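Local coordinates for protein putative cathepsin d (Ixodes ricinus, PDB 5N7Q) that probably acts as a cathepsin D-like aspartic endopeptidase of the pepsin family, cleaving peptide bonds within proteins, and is bound by the inhibitor pepstatin A, at residues A[22-27]-A[89-94]. Numbering follows the deposited sequence.
Sequences ISIGTP and SKDVCR
Arg-94 reaches end-on for the carbonyl of Gly-25, where the 22-27 segment leaves its strand: NH1 lies 2.7 Å and NH2 2.9 Å from Gly-25 O. That oxygen sits within 6° of the guanidinium plane, so both nitrogens grip one atom from the edge of the group; NH1 approaches in the carbonyl plane, whereas NH2 stands 40° above it. NH1 also donates to Ser-23 OG at 3.1 Å, where OG stands between the backbone N and the carbonyl carbon. The arginine chain is extended from CG to NE, running past Ser-23 OG, and its last torsion then swings the guanidinium so that NH1 and NH2 face Gly-25 O.

The backbones pair as well: Ser-23 and Arg-94 form an antiparallel hydrogen-bonded pair, the Arg-94 N to Ser-23 O bond being 2.8 Å long and nearly straight (171°). The return bond, Ser-23 N to Arg-94 O at 3.1 Å, uses a carbonyl lone pair. A single further backbone bond, Gly-25 N to Val-92 O at 2.9 Å, follows; Val-92 N bonds instead to Asp-91 OD1. On the opposite face from Ser-23 and Arg-94, Ile-24 CD1 packs against Cys-93 SG at 3.9 Å. Ile-24 CG2 separately meets Asp-91 CB at 3.7 Å.

The Asp-91 carboxylate lies against Gly-25 CA. OD1 also accepts from Thr-67, and OD2 from Tyr-60 and Ser-65, which fixes its rotation. Ile-24 also touches Phe-31 and Leu-44. The pairing joins strands 17-24 and 82-95 in the N-terminal lobe of the bilobal pepsin fold.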
loop_
_atom_site.group_PDB
_atom_site.type_symbol
_atom_site.label_atom_id
_atom_site.label_comp_id
_atom_site.label_asym_id
_atom_site.label_seq_id
_atom_site.Cartn_x
_atom_site.Cartn_y
_atom_site.Cartn_z
ATOM N N ILE A 22 -6.141 0.706 14.904
ATOM C CA ILE A 22 -5.126 0.218 15.844
ATOM C C ILE A 22 -5.341 0.969 17.136
ATOM O O ILE A 22 -6.027 1.969 17.150
ATOM C CB ILE A 22 -3.653 0.378 15.359
ATOM C CG1 ILE A 22 -3.213 1.849 15.242
ATOM C CG2 ILE A 22 -3.439 -0.368 14.039
ATOM C CD1 ILE A 22 -1.723 2.061 14.988
ATOM N N SER A 23 -4.725 0.472 18.193
ATOM C CA SER A 23 -4.595 1.295 19.399
ATOM C C SER A 23 -3.184 1.330 19.877
ATOM O O SER A 23 -2.375 0.432 19.585
ATOM C CB SER A 23 -5.533 0.831 20.522
ATOM O OG SER A 23 -5.101 -0.352 21.162
ATOM N N ILE A 24 -2.888 2.406 20.620
ATOM C CA ILE A 24 -1.591 2.617 21.235
ATOM C C ILE A 24 -1.829 2.923 22.708
ATOM O O ILE A 24 -2.712 3.698 23.045
ATOM C CB ILE A 24 -0.839 3.804 20.597
ATOM C CG1 ILE A 24 -0.737 3.678 19.060
ATOM C CG2 ILE A 24 0.527 4.002 21.243
ATOM C CD1 ILE A 24 0.194 2.617 18.503
ATOM N N GLY A 25 -1.006 2.349 23.578
ATOM C CA GLY A 25 -0.902 2.838 24.970
ATOM C C GLY A 25 -1.858 2.146 25.900
ATOM O O GLY A 25 -2.663 1.294 25.505
ATOM N N THR A 26 -1.739 2.524 27.171
ATOM C CA THR A 26 -2.476 1.892 28.270
ATOM C C THR A 26 -3.047 3.015 29.151
ATOM O O THR A 26 -2.283 3.732 29.760
ATOM C CB THR A 26 -1.550 0.996 29.110
ATOM O OG1 THR A 26 -0.845 0.093 28.228
ATOM C CG2 THR A 26 -2.333 0.212 30.113
ATOM N N PRO A 27 -4.361 3.209 29.192
ATOM C CA PRO A 27 -5.347 2.453 28.421
ATOM C C PRO A 27 -5.270 2.769 26.920
ATOM O O PRO A 27 -4.594 3.718 26.535
ATOM C CB PRO A 27 -6.685 2.943 28.999
ATOM C CG PRO A 27 -6.393 4.291 29.535
ATOM C CD PRO A 27 -4.986 4.247 30.035
ATOM N N SER A 89 8.754 7.843 19.989
ATOM C CA SER A 89 8.359 7.344 21.324
ATOM C C SER A 89 8.144 5.845 21.209
ATOM O O SER A 89 8.267 5.279 20.124
ATOM C CB SER A 89 7.085 8.054 21.806
ATOM O OG SER A 89 7.350 9.444 22.011
ATOM N N LYS A 90 7.877 5.189 22.329
ATOM C CA LYS A 90 7.643 3.742 22.337
ATOM C C LYS A 90 6.467 3.425 23.226
ATOM O O LYS A 90 6.312 4.016 24.303
ATOM C CB LYS A 90 8.925 3.064 22.845
ATOM C CG LYS A 90 8.988 1.540 22.860
ATOM C CD LYS A 90 10.450 1.026 22.871
ATOM C CE LYS A 90 11.266 1.557 24.051
ATOM N NZ LYS A 90 12.608 0.888 24.191
ATOM N N ASP A 91 5.606 2.504 22.804
ATOM C CA ASP A 91 4.438 2.139 23.605
ATOM C C ASP A 91 3.904 0.807 23.090
ATOM O O ASP A 91 4.402 0.270 22.083
ATOM C CB ASP A 91 3.359 3.248 23.553
ATOM C CG ASP A 91 2.556 3.354 24.833
ATOM O OD1 ASP A 91 2.409 2.313 25.519
ATOM O OD2 ASP A 91 2.036 4.442 25.138
ATOM N N VAL A 92 2.919 0.281 23.788
ATOM C CA VAL A 92 2.164 -0.887 23.342
ATOM C C VAL A 92 1.344 -0.524 22.105
ATOM O O VAL A 92 0.712 0.518 22.088
ATOM C CB VAL A 92 1.205 -1.357 24.463
ATOM C CG1 VAL A 92 0.270 -2.461 23.966
ATOM C CG2 VAL A 92 1.990 -1.837 25.683
ATOM N N CYS A 93 1.339 -1.400 21.090
ATOM C CA CYS A 93 0.540 -1.243 19.859
ATOM C C CYS A 93 -0.338 -2.481 19.714
ATOM O O CYS A 93 0.157 -3.607 19.831
ATOM C CB CYS A 93 1.454 -1.133 18.638
ATOM S SG CYS A 93 0.588 -1.020 17.039
ATOM N N ARG A 94 -1.637 -2.269 19.531
ATOM C CA ARG A 94 -2.590 -3.370 19.388
ATOM C C ARG A 94 -3.214 -3.397 18.012
ATOM O O ARG A 94 -3.707 -2.384 17.514
ATOM C CB ARG A 94 -3.713 -3.261 20.427
ATOM C CG ARG A 94 -3.196 -3.287 21.841
ATOM C CD ARG A 94 -4.329 -3.231 22.843
ATOM N NE ARG A 94 -3.835 -2.915 24.168
ATOM C CZ ARG A 94 -3.404 -1.711 24.552
ATOM N NH1 ARG A 94 -3.396 -0.658 23.715
ATOM N NH2 ARG A 94 -2.999 -1.547 25.809
#